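Local coordinates for protein tyrosine--tRNA ligase, mitochondrial (Coccidioides posadasii, PDB 5IJX) that probably charges mitochondrial tRNA(Tyr) with L-tyrosine at the expense of ATP, the truncated chain here containing the class I catalytic domain and a bound tyrosine, at residues V72-P77 with A131-I136; G105-K110 with N168-W173; V66-G71 with V235-S240; L79-M84 with V302-D307. All blocks are in the same frame, centred on the assembly; numbering follows the deposited sequence.

Contact 1: residues V72-P77 with A131-I136; sequences VDPTAP and ANIANI. With TYR (tyrosine), chain B.
The loop that leaves strand 67-72 at the edge of the tyrosine pocket rests on helix 126-154 through two prolines, Pro74 and Pro77, which meet Asn132, Ile133, Asn135 and Ile136. The Pro74 ring turns its CG onto Ile133, with Pro74 CG and Ile133 CG1 3.4 Å apart, and the two side chains run at a slant to each other. One helical turn further on, Ile136 CD1 comes to 3.8 Å from Pro74 CA and also faces the carbonyl of Ala76. Its CG1 lies opposite the carbonyl carbon and beside the backbone N (chi1 -61°), and the chain then extends so that CD1 points into the loop. Asn132 occupies the bend between the prolines: its CB lies 3.4 Å from Ala76 O, while its OD1 approaches Pro77 CA and CB. In this class I catalytic domain the loop joins strand 67-72 to helix 84-95, and Pro74 is the centre of an inverse gamma turn (phi -67°, psi 68°). Just before it, the CB of Asp73 points away from helix 126-154, and Asp73 OD1 comes to 3.4 Å from CD2 of the bound tyrosine. That carboxylate is hydrogen-bonded to Thr108 through OD1 and to Tyr217 through OD2. Further along the loop, at Pro77, Asn135 ND2 donates to Pro77 O over 2.9 Å in a bent hydrogen bond, with the acceptor tilted from the amide plane. Asn135 ND2 has a second, weak partner in Asp305 OD2.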
loop_
_atom_site.group_PDB
_atom_site.type_symbol
_atom_site.label_atom_id
_atom_site.label_comp_id
_atom_site.label_asym_id
_atom_site.label_seq_id
_atom_site.Cartn_x
_atom_site.Cartn_y
_atom_site.Cartn_z
ATOM N N VAL A 72 -18.190 3.057 -10.115
ATOM C CA VAL A 72 -18.376 4.500 -10.180
ATOM C C VAL A 72 -17.769 5.115 -8.930
ATOM O O VAL A 72 -18.044 4.662 -7.813
ATOM C CB VAL A 72 -19.859 4.884 -10.304
ATOM C CG1 VAL A 72 -20.010 6.396 -10.340
ATOM C CG2 VAL A 72 -20.449 4.270 -11.551
ATOM N N ASP A 73 -16.951 6.144 -9.120
ATOM C CA ASP A 73 -16.400 6.883 -7.997
ATOM C C ASP A 73 -17.377 7.976 -7.586
ATOM O O ASP A 73 -17.691 8.848 -8.407
ATOM C CB ASP A 73 -15.056 7.488 -8.357
ATOM C CG ASP A 73 -13.888 6.696 -7.792
ATOM O OD1 ASP A 73 -14.087 5.525 -7.399
ATOM O OD2 ASP A 73 -12.768 7.250 -7.743
ATOM N N PRO A 74 -17.892 7.968 -6.348
ATOM C CA PRO A 74 -18.831 9.019 -5.935
ATOM C C PRO A 74 -18.184 10.393 -5.845
ATOM O O PRO A 74 -18.026 10.943 -4.750
ATOM C CB PRO A 74 -19.306 8.529 -4.561
ATOM C CG PRO A 74 -18.149 7.734 -4.056
ATOM C CD PRO A 74 -17.663 7.000 -5.263
ATOM N N THR A 75 -17.796 10.953 -6.990
ATOM C CA THR A 75 -17.297 12.320 -7.067
ATOM C C THR A 75 -18.330 13.250 -7.695
ATOM O O THR A 75 -17.984 14.287 -8.266
ATOM C CB THR A 75 -15.984 12.370 -7.845
ATOM O OG1 THR A 75 -16.204 11.936 -9.192
ATOM C CG2 THR A 75 -14.950 11.471 -7.186
ATOM N N ALA A 76 -19.605 12.880 -7.589
ATOM C CA ALA A 76 -20.720 13.666 -8.064
ATOM C C ALA A 76 -21.842 13.419 -7.070
ATOM O O ALA A 76 -21.964 12.296 -6.560
ATOM C CB ALA A 76 -21.162 13.272 -9.478
ATOM N N PRO A 77 -22.672 14.421 -6.772
ATOM C CA PRO A 77 -23.777 14.186 -5.834
ATOM C C PRO A 77 -24.816 13.219 -6.372
ATOM O O PRO A 77 -25.575 12.643 -5.583
ATOM C CB PRO A 77 -24.362 15.587 -5.636
ATOM C CG PRO A 77 -24.155 16.228 -6.968
ATOM C CD PRO A 77 -22.803 15.727 -7.442
ATOM N N ALA A 131 -22.294 12.188 1.585
ATOM C CA ALA A 131 -23.611 12.391 0.993
ATOM C C ALA A 131 -23.663 11.829 -0.423
ATOM O O ALA A 131 -24.619 11.138 -0.795
ATOM C CB ALA A 131 -23.963 13.879 0.999
ATOM N N ASN A 132 -22.637 12.115 -1.230
ATOM C CA ASN A 132 -22.578 11.555 -2.578
ATOM C C ASN A 132 -22.702 10.035 -2.543
ATOM O O ASN A 132 -23.489 9.443 -3.293
ATOM C CB ASN A 132 -21.274 11.974 -3.261
ATOM C CG ASN A 132 -21.110 13.479 -3.339
ATOM O OD1 ASN A 132 -22.057 14.230 -3.112
ATOM N ND2 ASN A 132 -19.904 13.926 -3.665
ATOM N N ILE A 133 -21.929 9.389 -1.666
ATOM C CA ILE A 133 -21.994 7.937 -1.534
ATOM C C ILE A 133 -23.418 7.497 -1.220
ATOM O O ILE A 133 -23.942 6.558 -1.826
ATOM C CB ILE A 133 -21.008 7.449 -0.458
ATOM C CG1 ILE A 133 -19.566 7.645 -0.929
ATOM C CG2 ILE A 133 -21.247 5.979 -0.144
ATOM C CD1 ILE A 133 -18.526 7.452 0.155
ATOM N N ALA A 134 -24.057 8.151 -0.249
ATOM C CA ALA A 134 -25.407 7.753 0.138
ATOM C C ALA A 134 -26.370 7.859 -1.040
ATOM O O ALA A 134 -27.124 6.920 -1.332
ATOM C CB ALA A 134 -25.887 8.607 1.311
ATOM N N ASN A 135 -26.351 8.996 -1.739
ATOM C CA ASN A 135 -27.323 9.220 -2.804
ATOM C C ASN A 135 -27.102 8.256 -3.965
ATOM O O ASN A 135 -28.060 7.667 -4.483
ATOM C CB ASN A 135 -27.255 10.672 -3.280
ATOM C CG ASN A 135 -28.464 11.068 -4.114
ATOM O OD1 ASN A 135 -29.591 11.104 -3.619
ATOM N ND2 ASN A 135 -28.230 11.377 -5.383
ATOM N N ILE A 136 -25.848 8.072 -4.388
ATOM C CA ILE A 136 -25.582 7.151 -5.491
ATOM C C ILE A 136 -25.899 5.719 -5.076
ATOM O O ILE A 136 -26.365 4.910 -5.888
ATOM C CB ILE A 136 -24.130 7.294 -5.980
ATOM C CG1 ILE A 136 -23.892 8.717 -6.496
ATOM C CG2 ILE A 136 -23.837 6.267 -7.073
ATOM C CD1 ILE A 136 -22.493 8.971 -7.023
HETATM N N TYR B . -12.368 4.612 -12.168
HETATM C CA TYR B . -13.819 4.749 -12.131
HETATM C C TYR B . -14.233 6.192 -12.419
HETATM O O TYR B . -15.341 6.463 -12.891
HETATM C CB TYR B . -14.362 4.308 -10.767
HETATM C CG TYR B . -13.960 2.905 -10.349
HETATM C CD1 TYR B . -13.861 1.877 -11.278
HETATM C CD2 TYR B . -13.679 2.612 -9.021
HETATM C CE1 TYR B . -13.494 0.596 -10.894
HETATM C CE2 TYR B . -13.312 1.337 -8.628
HETATM C CZ TYR B . -13.220 0.333 -9.566
HETATM O OH TYR B . -12.854 -0.935 -9.171
HETATM O OXT TYR B . -13.467 7.128 -12.184
#

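Contact 2: residues G105-K110 with N168-W173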
loop_
_atom_site.group_PDB
_atom_site.type_symbol
_atom_site.label_atom_id
_atom_site.label_comp_id
_atom_site.label_asym_id
_atom_site.label_seq_id
_atom_site.Cartn_x
_atom_site.Cartn_y
_atom_site.Cartn_z
ATOM N N GLY A 105 -17.169 3.291 -5.540
ATOM C CA GLY A 105 -15.788 3.484 -5.143
ATOM C C GLY A 105 -15.641 4.282 -3.865
ATOM O O GLY A 105 -15.142 5.411 -3.883
ATOM N N GLY A 106 -16.064 3.697 -2.742
ATOM C CA GLY A 106 -16.030 4.424 -1.483
ATOM C C GLY A 106 -14.638 4.901 -1.113
ATOM O O GLY A 106 -14.458 6.044 -0.683
ATOM N N SER A 107 -13.637 4.035 -1.271
ATOM C CA SER A 107 -12.265 4.377 -0.913
ATOM C C SER A 107 -11.505 5.019 -2.066
ATOM O O SER A 107 -10.781 5.999 -1.861
ATOM C CB SER A 107 -11.520 3.127 -0.443
ATOM O OG SER A 107 -11.984 2.720 0.832
ATOM N N THR A 108 -11.656 4.479 -3.276
ATOM C CA THR A 108 -10.972 5.043 -4.434
ATOM C C THR A 108 -11.340 6.507 -4.647
ATOM O O THR A 108 -10.513 7.291 -5.126
ATOM C CB THR A 108 -11.307 4.221 -5.678
ATOM O OG1 THR A 108 -12.719 3.982 -5.731
ATOM C CG2 THR A 108 -10.572 2.892 -5.652
ATOM N N ALA A 109 -12.569 6.896 -4.297
ATOM C CA ALA A 109 -12.999 8.274 -4.516
ATOM C C ALA A 109 -12.295 9.250 -3.581
ATOM O O ALA A 109 -12.175 10.436 -3.909
ATOM C CB ALA A 109 -14.511 8.383 -4.346
ATOM N N LYS A 110 -11.839 8.786 -2.415
ATOM C CA LYS A 110 -11.073 9.656 -1.532
ATOM C C LYS A 110 -9.747 10.072 -2.154
ATOM O O LYS A 110 -9.159 11.064 -1.715
ATOM C CB LYS A 110 -10.829 8.962 -0.193
ATOM N N ASN A 168 -19.676 -1.871 -2.180
ATOM C CA ASN A 168 -18.848 -0.687 -1.978
ATOM C C ASN A 168 -17.456 -1.175 -1.621
ATOM O O ASN A 168 -17.296 -1.953 -0.674
ATOM C CB ASN A 168 -19.419 0.212 -0.877
ATOM C CG ASN A 168 -18.636 1.501 -0.708
ATOM O OD1 ASN A 168 -17.416 1.530 -0.871
ATOM N ND2 ASN A 168 -19.338 2.576 -0.381
ATOM N N ASN A 169 -16.448 -0.731 -2.377
ATOM C CA ASN A 169 -15.139 -1.362 -2.267
ATOM C C ASN A 169 -14.518 -1.173 -0.892
ATOM O O ASN A 169 -13.704 -2.006 -0.475
ATOM C CB ASN A 169 -14.193 -0.847 -3.358
ATOM C CG ASN A 169 -13.977 0.644 -3.297
ATOM O OD1 ASN A 169 -14.362 1.308 -2.334
ATOM N ND2 ASN A 169 -13.348 1.186 -4.334
ATOM N N ASN A 170 -14.892 -0.124 -0.160
ATOM C CA ASN A 170 -14.349 -0.018 1.188
ATOM C C ASN A 170 -14.910 -1.081 2.122
ATOM O O ASN A 170 -14.492 -1.141 3.283
ATOM C CB ASN A 170 -14.577 1.384 1.762
ATOM C CG ASN A 170 -16.034 1.762 1.857
ATOM O OD1 ASN A 170 -16.912 0.913 2.005
ATOM N ND2 ASN A 170 -16.299 3.059 1.778
ATOM N N THR A 171 -15.831 -1.922 1.650
ATOM C CA THR A 171 -16.147 -3.145 2.377
ATOM C C THR A 171 -14.886 -3.950 2.657
ATOM O O THR A 171 -14.805 -4.637 3.682
ATOM C CB THR A 171 -17.149 -3.991 1.582
ATOM O OG1 THR A 171 -18.402 -3.300 1.497
ATOM C CG2 THR A 171 -17.368 -5.346 2.245
ATOM N N TRP A 172 -13.895 -3.887 1.759
ATOM C CA TRP A 172 -12.636 -4.585 1.973
ATOM C C TRP A 172 -11.440 -3.663 2.171
ATOM O O TRP A 172 -10.437 -4.107 2.738
ATOM C CB TRP A 172 -12.340 -5.546 0.808
ATOM C CG TRP A 172 -12.417 -4.957 -0.576
ATOM C CD1 TRP A 172 -11.422 -4.312 -1.253
ATOM C CD2 TRP A 172 -13.542 -4.998 -1.465
ATOM N NE1 TRP A 172 -11.861 -3.939 -2.502
ATOM C CE2 TRP A 172 -13.159 -4.347 -2.656
ATOM C CE3 TRP A 172 -14.837 -5.514 -1.365
ATOM C CZ2 TRP A 172 -14.023 -4.201 -3.738
ATOM C CZ3 TRP A 172 -15.695 -5.367 -2.440
ATOM C CH2 TRP A 172 -15.284 -4.715 -3.610
ATOM N N TRP A 173 -11.511 -2.403 1.742
ATOM C CA TRP A 173 -10.403 -1.490 1.996
ATOM C C TRP A 173 -10.379 -0.990 3.434
ATOM O O TRP A 173 -9.335 -0.512 3.890
ATOM C CB TRP A 173 -10.453 -0.296 1.041
ATOM C CG TRP A 173 -10.095 -0.650 -0.366
ATOM C CD1 TRP A 173 -10.896 -0.557 -1.465
ATOM C CD2 TRP A 173 -8.840 -1.165 -0.825
ATOM N NE1 TRP A 173 -10.216 -0.980 -2.583
ATOM C CE2 TRP A 173 -8.951 -1.357 -2.215
ATOM C CE3 TRP A 173 -7.632 -1.479 -0.195
ATOM C CZ2 TRP A 173 -7.902 -1.848 -2.986
ATOM C CZ3 TRP A 173 -6.593 -1.967 -0.961
ATOM C CH2 TRP A 173 -6.734 -2.147 -2.342
#
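Asn169 reaches across to the loop 105-110 with both ends of its amide. Its OD1 accepts from Ser107 N over 3.0 Å in a nearly straight bond (176°), the donor lying in the carbonyl plane on a lone pair. Its ND2 donates to Thr108 OG1 at 3.2 Å, with the hydroxyl close to the amide plane, so two bonds fix the rotation of the group. Thr108 OG1 is bonded in addition to Asp73 OD1, and Asn169 ND2 to Asp224 OD2, a carboxylate oxygen that also binds the tyrosine ligand. The NE1 atoms of both Trp172 and Trp173 donate to Asp224 OD1. A chi1 of 60° sets Asn169 CG between its own backbone N and carbonyl carbon, which turns the amide toward the loop. Beside it, Asn168 OD1 takes a weak bond from Gly106 N at 3.2 Å and a better aligned one from Asn170 N at 3.1 Å. The second of these is a capping bond at the turn leading into the short helix that includes residues 170-173. In the class I fold the two segments lie at the C-terminal ends of neighbouring parallel strands, 99-104 and 164-168, where the tyrosine pocket opens, and Thr108 lines that pocket. Packing takes over further out. Asn170 ND2 lies 3.5 Å from Gly106 CA, a close approach to a residue without a side chain. Ser107 OG sits against Trp173 CB at 3.4 Å, and Ser107 CB meets the indole obliquely. Leu178 and Lys179 of the second subunit pack on Trp173 and Ser107, respectively.

Contact 3: residues V66-G71 with V235-S240. With TYR (tyrosine), chain B.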
loop_
_atom_site.group_PDB
_atom_site.type_symbol
_atom_site.label_atom_id
_atom_site.label_comp_id
_atom_site.label_asym_id
_atom_site.label_seq_id
_atom_site.Cartn_x
_atom_site.Cartn_y
_atom_site.Cartn_z
ATOM N N VAL A 66 -20.464 -16.351 -16.260
ATOM C CA VAL A 66 -19.488 -15.509 -15.573
ATOM C C VAL A 66 -20.163 -14.266 -15.008
ATOM O O VAL A 66 -21.374 -14.072 -15.169
ATOM C CB VAL A 66 -18.333 -15.117 -16.512
ATOM C CG1 VAL A 66 -17.572 -16.356 -16.965
ATOM C CG2 VAL A 66 -18.848 -14.328 -17.711
ATOM N N GLY A 67 -19.379 -13.414 -14.353
ATOM C CA GLY A 67 -19.893 -12.207 -13.736
ATOM C C GLY A 67 -19.261 -10.962 -14.328
ATOM O O GLY A 67 -18.119 -10.985 -14.792
ATOM N N PHE A 68 -20.019 -9.869 -14.305
ATOM C CA PHE A 68 -19.582 -8.574 -14.804
ATOM C C PHE A 68 -19.656 -7.559 -13.671
ATOM O O PHE A 68 -20.444 -7.717 -12.733
ATOM C CB PHE A 68 -20.458 -8.099 -15.978
ATOM C CG PHE A 68 -20.511 -9.062 -17.136
ATOM C CD1 PHE A 68 -19.986 -8.712 -18.368
ATOM C CD2 PHE A 68 -21.089 -10.312 -16.994
ATOM C CE1 PHE A 68 -20.032 -9.592 -19.433
ATOM C CE2 PHE A 68 -21.134 -11.195 -18.054
ATOM C CZ PHE A 68 -20.606 -10.836 -19.276
ATOM N N TYR A 69 -18.839 -6.512 -13.753
ATOM C CA TYR A 69 -18.930 -5.446 -12.765
ATOM C C TYR A 69 -18.442 -4.136 -13.365
ATOM O O TYR A 69 -17.563 -4.115 -14.231
ATOM C CB TYR A 69 -18.149 -5.786 -11.481
ATOM C CG TYR A 69 -16.765 -5.175 -11.364
ATOM C CD1 TYR A 69 -16.583 -3.924 -10.784
ATOM C CD2 TYR A 69 -15.639 -5.859 -11.802
ATOM C CE1 TYR A 69 -15.323 -3.366 -10.663
ATOM C CE2 TYR A 69 -14.374 -5.307 -11.686
ATOM C CZ TYR A 69 -14.224 -4.059 -11.114
ATOM O OH TYR A 69 -12.970 -3.501 -10.992
ATOM N N ALA A 70 -19.049 -3.044 -12.903
ATOM C CA ALA A 70 -18.655 -1.691 -13.263
ATOM C C ALA A 70 -18.578 -0.856 -11.994
ATOM O O ALA A 70 -19.350 -1.057 -11.052
ATOM C CB ALA A 70 -19.641 -1.052 -14.256
ATOM N N GLY A 71 -17.638 0.077 -11.971
ATOM C CA GLY A 71 -17.379 0.890 -10.792
ATOM C C GLY A 71 -17.590 2.360 -11.076
ATOM O O GLY A 71 -17.215 2.857 -12.140
ATOM N N VAL A 235 -15.273 -10.271 -15.907
ATOM C CA VAL A 235 -15.300 -9.205 -16.902
ATOM C C VAL A 235 -15.500 -7.881 -16.182
ATOM O O VAL A 235 -16.428 -7.744 -15.377
ATOM C CB VAL A 235 -16.416 -9.425 -17.940
ATOM C CG1 VAL A 235 -16.312 -8.392 -19.052
ATOM C CG2 VAL A 235 -16.353 -10.835 -18.504
ATOM N N GLN A 236 -14.638 -6.908 -16.469
ATOM C CA GLN A 236 -14.830 -5.550 -15.972
ATOM C C GLN A 236 -15.308 -4.663 -17.112
ATOM O O GLN A 236 -14.719 -4.666 -18.199
ATOM C CB GLN A 236 -13.549 -4.971 -15.363
ATOM C CG GLN A 236 -13.790 -3.628 -14.655
ATOM C CD GLN A 236 -12.542 -2.992 -14.049
ATOM O OE1 GLN A 236 -12.572 -1.831 -13.645
ATOM N NE2 GLN A 236 -11.451 -3.746 -13.973
ATOM N N VAL A 237 -16.372 -3.908 -16.858
ATOM C CA VAL A 237 -16.975 -3.022 -17.845
ATOM C C VAL A 237 -16.745 -1.586 -17.404
ATOM O O VAL A 237 -16.855 -1.268 -16.213
ATOM C CB VAL A 237 -18.480 -3.305 -18.013
ATOM C CG1 VAL A 237 -19.053 -2.454 -19.136
ATOM C CG2 VAL A 237 -18.720 -4.788 -18.266
ATOM N N GLY A 238 -16.438 -0.718 -18.363
ATOM C CA GLY A 238 -16.260 0.684 -18.041
ATOM C C GLY A 238 -16.424 1.555 -19.267
ATOM O O GLY A 238 -16.630 1.072 -20.382
ATOM N N GLY A 239 -16.346 2.861 -19.038
ATOM C CA GLY A 239 -16.296 3.802 -20.134
ATOM C C GLY A 239 -14.996 3.683 -20.905
ATOM O O GLY A 239 -14.024 3.065 -20.466
ATOM N N SER A 240 -14.985 4.289 -22.094
ATOM C CA SER A 240 -13.790 4.242 -22.929
ATOM C C SER A 240 -12.567 4.736 -22.166
ATOM O O SER A 240 -11.500 4.112 -22.215
ATOM C CB SER A 240 -14.002 5.070 -24.194
ATOM O OG SER A 240 -12.916 4.907 -25.088
HETATM N N TYR B . -12.368 4.612 -12.168
HETATM C CA TYR B . -13.819 4.749 -12.131
HETATM C C TYR B . -14.233 6.192 -12.419
HETATM O O TYR B . -15.341 6.463 -12.891
HETATM C CB TYR B . -14.362 4.308 -10.767
HETATM C CG TYR B . -13.960 2.905 -10.349
HETATM C CD1 TYR B . -13.861 1.877 -11.278
HETATM C CD2 TYR B . -13.679 2.612 -9.021
HETATM C CE1 TYR B . -13.494 0.596 -10.894
HETATM C CE2 TYR B . -13.312 1.337 -8.628
HETATM C CZ TYR B . -13.220 0.333 -9.566
HETATM O OH TYR B . -12.854 -0.935 -9.171
HETATM O OXT TYR B . -13.467 7.128 -12.184
#
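Tyr69 and Gln236, on neighbouring strands, cross at a slant in the tyrosine pocket. Tyr69 OH is hydrogen-bonded to the phenol OH of the ligand at 3.1 Å, where either hydroxyl could donate, and the ligand oxygen lies at the edge of the Tyr69 ring, in its plane. Gln236 OE1 comes to 3.8 Å from ligand CE1, and Gly71 O to 3.5 Å from ligand CB. The Gln236 chain is extended past CG: its CG lies 3.5 Å from Tyr69 CE2, and the amide plane is 23° from the ring plane. Gln221 NE2 bonds to Gln236 OE1, a second-shell contact that helps set the rotation of the amide. Asp224 and Gln242 also hydrogen-bond the ligand. The strands 67-72 and 233-239 behind these side chains are parallel neighbours in the sheet of the class I Rossmann-like catalytic domain, and the directions of their short segments differ by 34°. Between residues 66-71 and 235-240 three backbone bonds form: Val235 N to Gly67 O, Tyr69 N to Val235 O, and Val237 N to Tyr69 O, the last being straightest at 2.9 Å and 177°. The register puts Tyr69 and Gln236 on one face of the sheet and Phe68 and Val235 on the other. Phe68 CD1 packs on Val235 CB at 3.7 Å. Val235 CG2 lies over one face of the ring, offset to its rim, and Val237 CG2 stands at the ring edge. Leu90 and Ala93 of helix 84-95 cover Phe68 from outside the sheet, as Leu57 of helix 54-63 covers Val235.

Contact 4: residues L79-M84 with V302-D307; sequences LHIGHM and VWLDKD
The HIGH signature of class I synthetases, His80 to His83, is joined to the chain at Val302, Trp303 and Leu304 just before it enters helix 84-95. Segment 302-307 follows the unmodelled residues 294-300, which probably include most of the second class I signature, the KMSKS loop. A single backbone bridge pairs His80 with Trp303, their CA atoms 4.0 Å apart. Two hydrogen bonds flank it: Leu304 N donates to Leu79 O over 2.9 Å, and Ile81 N to Val302 O over 3.0 Å. The second runs nearly along the C=O axis (171°), whereas the first has its donor tilted from the carbonyl plane. The Trp303 ring turns an edge to the same Leu79 O, with CE3 3.6 Å from it, and His80 CD2 approaches that indole only obliquely. His80 has its CG between backbone N and carbonyl carbon (chi1 46°), which folds the imidazole back over its own segment. There His83 CD2 meets one face of the ring, and ND1 accepts a weak bond from Gly82 N. On the buried side Leu304 is the hub. Its CD2 touches Ile81 CG2 at 4.1 Å, the two side chains crossing at about a right angle, and its CD1 touches both Leu79 CB and the selenium of Met84, a selenomethionine, each 3.9 Å away.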
loop_
_atom_site.group_PDB
_atom_site.type_symbol
_atom_site.label_atom_id
_atom_site.label_comp_id
_atom_site.label_asym_id
_atom_site.label_seq_id
_atom_site.Cartn_x
_atom_site.Cartn_y
_atom_site.Cartn_z
ATOM N N LEU A 79 -25.700 10.402 -10.023
ATOM C CA LEU A 79 -25.332 9.874 -11.323
ATOM C C LEU A 79 -25.915 10.750 -12.429
ATOM O O LEU A 79 -26.881 11.494 -12.230
ATOM C CB LEU A 79 -25.835 8.438 -11.488
ATOM C CG LEU A 79 -25.311 7.394 -10.502
ATOM C CD1 LEU A 79 -26.080 6.091 -10.670
ATOM C CD2 LEU A 79 -23.820 7.166 -10.697
ATOM N N HIS A 80 -25.304 10.657 -13.604
ATOM C CA HIS A 80 -25.798 11.294 -14.812
ATOM C C HIS A 80 -25.871 10.238 -15.903
ATOM O O HIS A 80 -25.385 9.114 -15.740
ATOM C CB HIS A 80 -24.905 12.466 -15.239
ATOM C CG HIS A 80 -23.443 12.150 -15.211
ATOM N ND1 HIS A 80 -22.741 11.761 -16.332
ATOM C CD2 HIS A 80 -22.550 12.162 -14.194
ATOM C CE1 HIS A 80 -21.479 11.550 -16.006
ATOM N NE2 HIS A 80 -21.337 11.785 -14.714
ATOM N N ILE A 81 -26.489 10.598 -17.028
ATOM C CA ILE A 81 -26.663 9.626 -18.098
ATOM C C ILE A 81 -25.320 9.089 -18.578
ATOM O O ILE A 81 -25.256 7.972 -19.101
ATOM C CB ILE A 81 -27.484 10.246 -19.253
ATOM C CG1 ILE A 81 -26.725 11.397 -19.919
ATOM C CG2 ILE A 81 -28.833 10.728 -18.723
ATOM C CD1 ILE A 81 -27.460 12.012 -21.108
ATOM N N GLY A 82 -24.235 9.840 -18.371
ATOM C CA GLY A 82 -22.929 9.384 -18.820
ATOM C C GLY A 82 -22.549 8.026 -18.259
ATOM O O GLY A 82 -21.963 7.197 -18.959
ATOM N N HIS A 83 -22.868 7.782 -16.987
ATOM C CA HIS A 83 -22.528 6.512 -16.357
ATOM C C HIS A 83 -23.342 5.337 -16.885
ATOM O O HIS A 83 -23.033 4.193 -16.536
ATOM C CB HIS A 83 -22.745 6.588 -14.842
ATOM C CG HIS A 83 -21.941 7.649 -14.157
ATOM N ND1 HIS A 83 -20.578 7.551 -13.975
ATOM C CD2 HIS A 83 -22.314 8.815 -13.583
ATOM C CE1 HIS A 83 -20.144 8.619 -13.331
ATOM N NE2 HIS A 83 -21.178 9.402 -13.081
HETATM N N MSE A 84 -24.362 5.577 -17.702
HETATM C CA MSE A 84 -25.389 4.563 -17.912
HETATM C C MSE A 84 -24.986 3.419 -18.835
HETATM O O MSE A 84 -25.465 2.300 -18.662
HETATM C CB MSE A 84 -26.666 5.223 -18.447
HETATM C CG MSE A 84 -27.482 5.914 -17.362
HETATM SE SE MSE A 84 -27.974 4.712 -15.907
HETATM C CE MSE A 84 -28.614 3.209 -16.972
ATOM N N VAL A 302 -26.823 15.704 -17.513
ATOM C CA VAL A 302 -28.199 15.386 -17.142
ATOM C C VAL A 302 -28.147 14.383 -15.998
ATOM O O VAL A 302 -27.695 13.245 -16.176
ATOM C CB VAL A 302 -28.998 14.832 -18.329
ATOM C CG1 VAL A 302 -30.476 14.744 -17.974
ATOM C CG2 VAL A 302 -28.791 15.696 -19.568
ATOM N N TRP A 303 -28.617 14.800 -14.826
ATOM C CA TRP A 303 -28.591 13.969 -13.633
ATOM C C TRP A 303 -29.746 12.969 -13.634
ATOM O O TRP A 303 -30.686 13.055 -14.429
ATOM C CB TRP A 303 -28.657 14.839 -12.380
ATOM C CG TRP A 303 -27.658 15.944 -12.386
ATOM C CD1 TRP A 303 -27.879 17.248 -12.715
ATOM C CD2 TRP A 303 -26.268 15.842 -12.060
ATOM N NE1 TRP A 303 -26.714 17.966 -12.609
ATOM C CE2 TRP A 303 -25.709 17.126 -12.208
ATOM C CE3 TRP A 303 -25.442 14.790 -11.653
ATOM C CZ2 TRP A 303 -24.364 17.385 -11.964
ATOM C CZ3 TRP A 303 -24.107 15.050 -11.412
ATOM C CH2 TRP A 303 -23.581 16.337 -11.568
ATOM N N LEU A 304 -29.658 12.004 -12.719
ATOM C CA LEU A 304 -30.721 11.040 -12.482
ATOM C C LEU A 304 -31.445 11.285 -11.166
ATOM O O LEU A 304 -32.409 10.575 -10.861
ATOM C CB LEU A 304 -30.157 9.614 -12.505
ATOM C CG LEU A 304 -29.338 9.245 -13.744
ATOM C CD1 LEU A 304 -28.952 7.776 -13.711
ATOM C CD2 LEU A 304 -30.090 9.568 -15.028
ATOM N N ASP A 305 -30.998 12.260 -10.378
ATOM C CA ASP A 305 -31.704 12.668 -9.170
ATOM C C ASP A 305 -32.862 13.580 -9.559
ATOM O O ASP A 305 -32.656 14.605 -10.219
ATOM C CB ASP A 305 -30.742 13.382 -8.222
ATOM C CG ASP A 305 -31.296 13.528 -6.818
ATOM O OD1 ASP A 305 -32.509 13.786 -6.671
ATOM O OD2 ASP A 305 -30.511 13.385 -5.857
ATOM N N LYS A 306 -34.080 13.207 -9.160
ATOM C CA LYS A 306 -35.248 13.992 -9.543
ATOM C C LYS A 306 -35.147 15.428 -9.040
ATOM O O LYS A 306 -35.714 16.340 -9.652
ATOM C CB LYS A 306 -36.522 13.335 -9.012
ATOM C CG LYS A 306 -37.711 13.443 -9.955
ATOM N N ASP A 307 -34.429 15.649 -7.938
ATOM C CA ASP A 307 -34.279 16.985 -7.376
ATOM C C ASP A 307 -33.301 17.856 -8.154
ATOM O O ASP A 307 -33.263 19.069 -7.923
ATOM C CB ASP A 307 -33.822 16.892 -5.917
ATOM C CG ASP A 307 -34.889 16.313 -5.007
ATOM O OD1 ASP A 307 -36.089 16.466 -5.320
ATOM O OD2 ASP A 307 -34.527 15.710 -3.974
#

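Contact 3 lies deepest, its centre about 4 Å from that of the chain, and is chiefly sheet backbone pairing with side chains on both faces. Contact 2 is also buried but gripped mainly by asparagine amides. Contacts 1 and 4 are only partly buried: the first is proline packing on isoleucines and an asparagine, with one side-chain-to-backbone hydrogen bond, the second a short backbone bridge over an apolar cluster. Contacts 1 and 3 share strand 67-72, whose outgoing loop supplies contacts 1 and 4. Contacts 1, 2 and 3 contribute residues to the tyrosine pocket. Val72 O and Gly105 N, hydrogen-bonded, tie contact 1 to contact 2, while Ile136 packing on Leu79 joins contact 1 to contact 4.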